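Local coordinates for protein enoyl-CoA hydratase/isomerase (Shewanella pealeana, PDB 4KPK) that probably acts as an enoyl-CoA hydratase or isomerase of the crotonase-like family, handling acyl-CoA thioesters, at residues E266-A269 and R270-S274; G277-G280 and L281-F285; A109-F113 and E114-A118. One frame throughout, in Å; residues are numbered along the deposited sequence.

Contact 1: residues E266-A269 and R270-S274; sequences ERIA and RIRVS
Arg-270 reaches back one helical turn to Glu-266, and the bond joins a three-residue salt-bridge network. Its NE lies 2.9 Å from OE2 of Glu-266, but the N-H points there at only 140°. It arrives on the anti side of that oxygen, and the carboxylate and guanidinium planes are turned 62° apart. Arg-267 takes the other side of the same carboxylate, gripping it side-on with two nitrogens: its NE donates to OE1 of Glu-266 (2.9 Å) and its NH2 to the syn lone pair of OE2 (3.0 Å). OE2 is held by two donors, which fixes the rotation of the carboxylate; its negative charge is probably shared between the two guanidinium groups. CB of Arg-270 lies over one face of the Arg-267 guanidinium, and CG, set beside its own backbone N, is 3.7 Å from NH2 of Arg-267; the bend at chi2 (-62°) then brings NE round to Glu-266. CG1 of Ile-268 runs 3.6 Å from NE of Arg-272, and its CD1 lies over one face of the Arg-272 guanidinium, which the Arg-272 chain, extended from CG to NE, carries there. The i to i+4 backbone bonds continue through Ala-269, whose O receives a weak bond from N of Val-273 at 3.5 Å. The helix then ends: OG of Ser-274 donates to O of Ile-271 (2.6 Å) and also caps N of Gly-277, joining helix 258-273 to helix 275-285. Arg-270 and Ile-271 pack on Trp-243 of helix 238-251, and Arg-267 makes a cation-pi contact with the same indole. A second subunit adjoins this turn, where Arg-270 meets its Phe-113 by a cation-pi contact and Ile-268 packs on its Ile-177.

Contact 2: residues G277-G280 and L281-F285; sequences GQEG and LNAFF
Gly-277 to Gly-280 give their carbonyls to the N-H groups of Leu-281 to Phe-284 in four consecutive i to i+4 bonds. N of Leu-281 lies 3.0 Å from O of Gly-277. The last of the four is a little longer, with N of Phe-284 at 3.2 Å from O of Gly-280. Side chains of the second segment lean back over these carbonyls. Leu-281 sets CG beside its own backbone N (chi1 -71°), and this brings CG to 3.5 Å from O of Gly-277. Asn-282 folds back likewise (chi1 -62°), placing its amide against O of Gln-278, with ND2 2.9 Å from that oxygen. Ala-283 touches O of Glu-279 through CB at 3.3 Å, and CB of Phe-284 rests on O of Gly-280 at 3.6 Å while the ring, with CG turned beside the carbonyl carbon, leads away from the earlier turn. Within the second segment, O of Leu-281 stands 3.2 Å above the ring plane of Phe-285, offset toward the rim. The carboxylate of Glu-279 is engaged beyond the helix, by a salt bridge from OE1 to Arg-288 and by the backbone N of Gln-291 on OE2, so the chain that follows folds back along this side. Leu-281 packs on Ala-109 of a second subunit, and Phe-284 on Leu-102 of that subunit. The whole is two successive turns of regular alpha-helix in the last modelled helix, consistent with the C-terminal helical region through which crotonase-fold subunits associate as trimers.

Contact 3: residues A109-F113 and E114-A118; sequences AKMDF and EQNLA
Asp-112 and Gln-115 exchange hydrogen bonds in a capping box at the start of a helix. OD1 of Asp-112, the N-cap, accepts from N of Gln-115 at 3.0 Å and 163°, met nearly along its C-O axis. In return OE1 of Gln-115 accepts from N of Asp-112 at 3.1 Å and 164°, in the plane of the amide. Asp-112 can do this because its chi1 of 66° tucks CG between its own N and carbonyl carbon, while the Gln-115 chain, extended beyond CG, reaches back across it at about a right angle. Backbone bonds start the helix at the same place: N of Asn-116 donates to O of Asp-112 (3.0 Å), and N of Leu-117 to O of Phe-113 (2.8 Å), the latter less straight. Among charges, OD1 of Asp-112 stands 4.7 Å from OE1 of Glu-114; the positive end of the helix dipole would be expected to favour both acids here. Packing contacts flank the cap. Selenomethionine Met-111 bends at chi3 over Gln-115, with CE 3.5 Å from CB of Gln-115, and its CB lies against the Asn-116 amide, 3.8 Å from ND2 of Asn-116. On another side of the helix start, the Phe-113 ring and Leu-117 run side by side in the same direction, CZ of Phe-113 to CD1 of Leu-117 at 4.0 Å. Together these contacts close the short connection between helix 102-109 and helix 113-132. The third subunit covers one flank: its Arg-270 makes a cation-pi contact with Phe-113, its Ala-269 packs on Phe-113 and Leu-117, and its Arg-272 lies on Asn-116.

How the contacts relate
Contacts 1 and 2 are successive, on helix 258-273 and helix 275-285; their centres are 13 Å apart, and Val-273 packs on CG of Gln-278. Contact 3 comes earlier in the chain and lies far off, its centre 46 Å from that of contact 1 and 53 Å from that of contact 2, which is on the opposite side of the chain's centre. The assembly brings them together: contacts 1 and 2 both face a second subunit, partly at residues 109-118 of that copy and partly at its helix 102-109 and Ile-177, whereas contact 3 receives the corresponding helices of the third. The three contacts thus mark complementary halves of one trimer interface, rather than an identified active site.

Contact 1: residues E266-A269 and R270-S274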
loop_
_atom_site.group_PDB
_atom_site.type_symbol
_atom_site.label_atom_id
_atom_site.label_comp_id
_atom_site.label_asym_id
_atom_site.label_seq_id
_atom_site.Cartn_x
_atom_site.Cartn_y
_atom_site.Cartn_z
ATOM N N GLU A 266 -1.004 -24.372 -6.942
ATOM C CA GLU A 266 -2.182 -25.140 -7.298
ATOM C C GLU A 266 -3.060 -24.397 -8.304
ATOM O O GLU A 266 -3.524 -25.024 -9.258
ATOM C CB GLU A 266 -2.942 -25.554 -6.040
ATOM C CG GLU A 266 -4.126 -26.468 -6.289
ATOM C CD GLU A 266 -5.368 -25.684 -6.690
ATOM O OE1 GLU A 266 -5.384 -24.460 -6.440
ATOM O OE2 GLU A 266 -6.316 -26.278 -7.268
ATOM N N ARG A 267 -3.270 -23.078 -8.142
ATOM C CA ARG A 267 -4.052 -22.319 -9.136
ATOM C C ARG A 267 -3.463 -22.392 -10.556
ATOM O O ARG A 267 -4.184 -22.691 -11.504
ATOM C CB ARG A 267 -4.283 -20.862 -8.737
ATOM C CG ARG A 267 -5.167 -20.707 -7.513
ATOM C CD ARG A 267 -6.629 -20.993 -7.852
ATOM N NE ARG A 267 -6.977 -22.422 -7.776
ATOM C CZ ARG A 267 -8.164 -22.935 -8.112
ATOM N NH1 ARG A 267 -9.135 -22.146 -8.579
ATOM N NH2 ARG A 267 -8.380 -24.241 -7.984
ATOM N N ILE A 268 -2.194 -22.073 -10.724
ATOM C CA ILE A 268 -1.613 -22.098 -12.082
ATOM C C ILE A 268 -1.682 -23.513 -12.694
ATOM O O ILE A 268 -2.106 -23.686 -13.835
ATOM C CB ILE A 268 -0.199 -21.489 -12.134
ATOM C CG1 ILE A 268 0.337 -21.435 -13.578
ATOM C CG2 ILE A 268 0.747 -22.223 -11.193
ATOM C CD1 ILE A 268 -0.645 -20.820 -14.580
ATOM N N ALA A 269 -1.353 -24.522 -11.903
ATOM C CA ALA A 269 -1.385 -25.907 -12.382
ATOM C C ALA A 269 -2.772 -26.288 -12.843
ATOM O O ALA A 269 -2.937 -26.817 -13.956
ATOM C CB ALA A 269 -0.876 -26.843 -11.293
ATOM N N ARG A 270 -3.786 -25.992 -12.022
ATOM C CA ARG A 270 -5.188 -26.207 -12.433
ATOM C C ARG A 270 -5.610 -25.520 -13.659
ATOM O O ARG A 270 -6.295 -26.112 -14.445
ATOM C CB ARG A 270 -6.203 -25.648 -11.471
ATOM C CG ARG A 270 -6.491 -26.449 -10.294
ATOM C CD ARG A 270 -7.089 -27.813 -10.538
ATOM N NE ARG A 270 -7.009 -28.372 -9.179
ATOM C CZ ARG A 270 -6.693 -29.607 -8.850
ATOM N NH1 ARG A 270 -6.496 -30.539 -9.792
ATOM N NH2 ARG A 270 -6.610 -29.909 -7.553
ATOM N N ILE A 271 -5.384 -24.218 -13.776
ATOM C CA ILE A 271 -5.951 -23.576 -14.982
ATOM C C ILE A 271 -5.293 -24.130 -16.225
ATOM O O ILE A 271 -5.986 -24.341 -17.187
ATOM C CB ILE A 271 -5.838 -22.040 -15.106
ATOM C CG1 ILE A 271 -4.570 -21.543 -14.482
ATOM C CG2 ILE A 271 -7.097 -21.321 -14.673
ATOM C CD1 ILE A 271 -3.827 -20.634 -15.392
ATOM N N ARG A 272 -3.982 -24.343 -16.183
ATOM C CA ARG A 272 -3.191 -24.832 -17.348
ATOM C C ARG A 272 -3.746 -26.093 -17.982
ATOM O O ARG A 272 -3.575 -26.275 -19.180
ATOM C CB ARG A 272 -1.798 -25.266 -16.936
ATOM C CG ARG A 272 -0.823 -24.194 -16.663
ATOM C CD ARG A 272 0.523 -24.851 -16.373
ATOM N NE ARG A 272 1.476 -23.817 -16.047
ATOM C CZ ARG A 272 1.949 -23.005 -16.972
ATOM N NH1 ARG A 272 1.606 -23.185 -18.259
ATOM N NH2 ARG A 272 2.780 -22.049 -16.630
ATOM N N VAL A 273 -4.292 -26.993 -17.137
ATOM C CA VAL A 273 -4.869 -28.235 -17.605
ATOM C C VAL A 273 -6.347 -28.060 -17.923
ATOM O O VAL A 273 -6.899 -28.893 -18.627
ATOM C CB VAL A 273 -4.659 -29.455 -16.633
ATOM C CG1 VAL A 273 -3.188 -29.592 -16.274
ATOM C CG2 VAL A 273 -5.478 -29.348 -15.372
ATOM N N SER A 274 -6.988 -27.004 -17.408
ATOM C CA SER A 274 -8.364 -26.678 -17.826
ATOM C C SER A 274 -8.523 -26.578 -19.360
ATOM O O SER A 274 -7.558 -26.306 -20.121
ATOM C CB SER A 274 -8.873 -25.382 -17.131
ATOM O OG SER A 274 -8.484 -24.162 -17.811
#

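Contact 2: residues G277-G280 and L281-F285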
loop_
_atom_site.group_PDB
_atom_site.type_symbol
_atom_site.label_atom_id
_atom_site.label_comp_id
_atom_site.label_asym_id
_atom_site.label_seq_id
_atom_site.Cartn_x
_atom_site.Cartn_y
_atom_site.Cartn_z
ATOM N N GLY A 277 -7.621 -22.923 -20.248
ATOM C CA GLY A 277 -6.145 -22.888 -20.256
ATOM C C GLY A 277 -5.564 -23.567 -21.483
ATOM O O GLY A 277 -4.722 -23.006 -22.219
ATOM N N GLN A 278 -6.077 -24.760 -21.778
ATOM C CA GLN A 278 -5.595 -25.517 -22.913
ATOM C C GLN A 278 -5.895 -24.784 -24.220
ATOM O O GLN A 278 -5.070 -24.778 -25.078
ATOM C CB GLN A 278 -6.098 -26.964 -22.911
ATOM C CG GLN A 278 -5.475 -27.764 -21.769
ATOM C CD GLN A 278 -3.996 -28.074 -22.004
ATOM O OE1 GLN A 278 -3.091 -27.790 -21.165
ATOM N NE2 GLN A 278 -3.727 -28.665 -23.153
ATOM N N GLU A 279 -7.055 -24.176 -24.339
ATOM C CA GLU A 279 -7.427 -23.498 -25.582
ATOM C C GLU A 279 -6.601 -22.227 -25.753
ATOM O O GLU A 279 -6.139 -21.931 -26.866
ATOM C CB GLU A 279 -8.953 -23.204 -25.687
ATOM C CG GLU A 279 -9.368 -22.046 -26.623
ATOM C CD GLU A 279 -9.155 -22.338 -28.115
ATOM O OE1 GLU A 279 -8.581 -23.387 -28.455
ATOM O OE2 GLU A 279 -9.528 -21.493 -28.978
ATOM N N GLY A 280 -6.385 -21.493 -24.663
ATOM C CA GLY A 280 -5.538 -20.300 -24.747
ATOM C C GLY A 280 -4.144 -20.644 -25.258
ATOM O O GLY A 280 -3.610 -19.977 -26.157
ATOM N N LEU A 281 -3.563 -21.710 -24.718
ATOM C CA LEU A 281 -2.229 -22.129 -25.153
ATOM C C LEU A 281 -2.186 -22.586 -26.581
ATOM O O LEU A 281 -1.317 -22.170 -27.329
ATOM C CB LEU A 281 -1.699 -23.257 -24.275
ATOM C CG LEU A 281 -1.340 -22.743 -22.890
ATOM C CD1 LEU A 281 -1.156 -23.918 -21.935
ATOM C CD2 LEU A 281 -0.096 -21.866 -22.983
ATOM N N ASN A 282 -3.099 -23.471 -26.954
ATOM C CA ASN A 282 -3.157 -23.962 -28.353
ATOM C C ASN A 282 -3.360 -22.875 -29.434
ATOM O O ASN A 282 -2.720 -22.916 -30.490
ATOM C CB ASN A 282 -4.241 -25.002 -28.498
ATOM C CG ASN A 282 -3.979 -26.214 -27.638
ATOM O OD1 ASN A 282 -2.821 -26.597 -27.394
ATOM N ND2 ASN A 282 -5.058 -26.831 -27.175
ATOM N N ALA A 283 -4.254 -21.928 -29.152
ATOM C CA ALA A 283 -4.505 -20.798 -30.037
ATOM C C ALA A 283 -3.195 -20.038 -30.274
ATOM O O ALA A 283 -2.828 -19.749 -31.412
ATOM C CB ALA A 283 -5.569 -19.884 -29.436
ATOM N N PHE A 284 -2.492 -19.724 -29.193
ATOM C CA PHE A 284 -1.175 -19.068 -29.279
ATOM C C PHE A 284 -0.167 -19.914 -30.074
ATOM O O PHE A 284 0.484 -19.396 -30.973
ATOM C CB PHE A 284 -0.662 -18.761 -27.870
ATOM C CG PHE A 284 0.720 -18.124 -27.806
ATOM C CD1 PHE A 284 0.922 -16.802 -28.199
ATOM C CD2 PHE A 284 1.804 -18.829 -27.275
ATOM C CE1 PHE A 284 2.182 -16.219 -28.101
ATOM C CE2 PHE A 284 3.051 -18.253 -27.167
ATOM C CZ PHE A 284 3.246 -16.942 -27.579
ATOM N N PHE A 285 -0.015 -21.209 -29.752
ATOM C CA PHE A 285 0.918 -22.036 -30.538
ATOM C C PHE A 285 0.516 -22.032 -32.003
ATOM O O PHE A 285 1.388 -21.923 -32.861
ATOM C CB PHE A 285 1.001 -23.486 -30.058
ATOM C CG PHE A 285 1.422 -23.628 -28.631
ATOM C CD1 PHE A 285 2.421 -22.826 -28.104
ATOM C CD2 PHE A 285 0.817 -24.577 -27.814
ATOM C CE1 PHE A 285 2.793 -22.950 -26.785
ATOM C CE2 PHE A 285 1.199 -24.715 -26.495
ATOM C CZ PHE A 285 2.192 -23.887 -25.977
#

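Contact 3: residues A109-F113 and E114-A118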
loop_
_atom_site.group_PDB
_atom_site.type_symbol
_atom_site.label_atom_id
_atom_site.label_comp_id
_atom_site.label_asym_id
_atom_site.label_seq_id
_atom_site.Cartn_x
_atom_site.Cartn_y
_atom_site.Cartn_z
ATOM N N ALA A 109 -32.178 8.818 9.965
ATOM C CA ALA A 109 -32.130 9.507 11.254
ATOM C C ALA A 109 -33.203 9.002 12.231
ATOM O O ALA A 109 -32.944 8.930 13.407
ATOM C CB ALA A 109 -32.290 11.004 11.061
ATOM N N LYS A 110 -34.380 8.633 11.731
ATOM C CA LYS A 110 -35.508 8.239 12.589
ATOM C C LYS A 110 -35.435 6.752 12.859
ATOM O O LYS A 110 -36.221 6.247 13.629
ATOM C CB LYS A 110 -36.858 8.505 11.913
ATOM C CG LYS A 110 -37.347 9.923 11.804
ATOM C CD LYS A 110 -38.607 9.866 10.924
ATOM C CE LYS A 110 -39.354 11.197 10.796
ATOM N NZ LYS A 110 -38.856 12.068 9.673
HETATM N N MSE A 111 -34.508 6.045 12.218
HETATM C CA MSE A 111 -34.463 4.599 12.329
HETATM C C MSE A 111 -33.853 4.229 13.662
HETATM O O MSE A 111 -33.059 4.988 14.202
HETATM C CB MSE A 111 -33.614 4.014 11.224
HETATM C CG MSE A 111 -34.459 3.779 9.983
HETATM SE SE MSE A 111 -33.256 3.197 8.500
HETATM C CE MSE A 111 -34.413 1.747 7.862
ATOM N N ASP A 112 -34.221 3.060 14.200
ATOM C CA ASP A 112 -33.523 2.527 15.363
ATOM C C ASP A 112 -32.288 1.691 14.917
ATOM O O ASP A 112 -32.021 1.514 13.703
ATOM C CB ASP A 112 -34.493 1.713 16.255
ATOM C CG ASP A 112 -35.023 0.437 15.571
ATOM O OD1 ASP A 112 -34.423 -0.030 14.572
ATOM O OD2 ASP A 112 -36.067 -0.096 16.030
ATOM N N PHE A 113 -31.546 1.155 15.880
ATOM C CA PHE A 113 -30.319 0.419 15.568
ATOM C C PHE A 113 -30.530 -0.673 14.496
ATOM O O PHE A 113 -29.812 -0.741 13.456
ATOM C CB PHE A 113 -29.693 -0.185 16.821
ATOM C CG PHE A 113 -28.491 -1.021 16.522
ATOM C CD1 PHE A 113 -27.328 -0.428 16.008
ATOM C CD2 PHE A 113 -28.528 -2.401 16.691
ATOM C CE1 PHE A 113 -26.231 -1.198 15.691
ATOM C CE2 PHE A 113 -27.434 -3.177 16.365
ATOM C CZ PHE A 113 -26.281 -2.585 15.873
ATOM N N GLU A 114 -31.562 -1.481 14.699
ATOM C CA GLU A 114 -31.755 -2.635 13.862
ATOM C C GLU A 114 -32.174 -2.281 12.435
ATOM O O GLU A 114 -31.830 -2.964 11.482
ATOM C CB GLU A 114 -32.769 -3.575 14.505
ATOM C CG GLU A 114 -32.840 -4.916 13.803
ATOM C CD GLU A 114 -34.276 -5.397 13.571
ATOM O OE1 GLU A 114 -35.201 -4.554 13.363
ATOM O OE2 GLU A 114 -34.472 -6.642 13.590
ATOM N N GLN A 115 -32.953 -1.242 12.290
ATOM C CA GLN A 115 -33.351 -0.807 10.957
ATOM C C GLN A 115 -32.140 -0.239 10.240
ATOM O O GLN A 115 -31.952 -0.453 9.024
ATOM C CB GLN A 115 -34.439 0.234 11.057
ATOM C CG GLN A 115 -35.762 -0.335 11.548
ATOM C CD GLN A 115 -36.742 0.800 11.830
ATOM O OE1 GLN A 115 -36.395 1.759 12.500
ATOM N NE2 GLN A 115 -37.956 0.704 11.293
ATOM N N ASN A 116 -31.339 0.497 10.995
ATOM C CA ASN A 116 -30.084 1.052 10.478
ATOM C C ASN A 116 -29.122 -0.022 10.041
ATOM O O ASN A 116 -28.465 0.121 9.045
ATOM C CB ASN A 116 -29.405 1.914 11.542
ATOM C CG ASN A 116 -29.861 3.356 11.518
ATOM O OD1 ASN A 116 -30.099 3.957 12.569
ATOM N ND2 ASN A 116 -29.960 3.930 10.336
ATOM N N LEU A 117 -29.064 -1.110 10.807
ATOM C CA LEU A 117 -28.177 -2.202 10.532
ATOM C C LEU A 117 -28.530 -2.902 9.231
ATOM O O LEU A 117 -27.632 -3.194 8.411
ATOM C CB LEU A 117 -28.156 -3.168 11.707
ATOM C CG LEU A 117 -27.081 -4.260 11.693
ATOM C CD1 LEU A 117 -25.709 -3.713 12.084
ATOM C CD2 LEU A 117 -27.472 -5.401 12.650
ATOM N N ALA A 118 -29.828 -3.169 9.051
ATOM C CA ALA A 118 -30.349 -3.708 7.816
ATOM C C ALA A 118 -29.982 -2.795 6.623
ATOM O O ALA A 118 -29.545 -3.287 5.617
ATOM C CB ALA A 118 -31.873 -3.866 7.911
#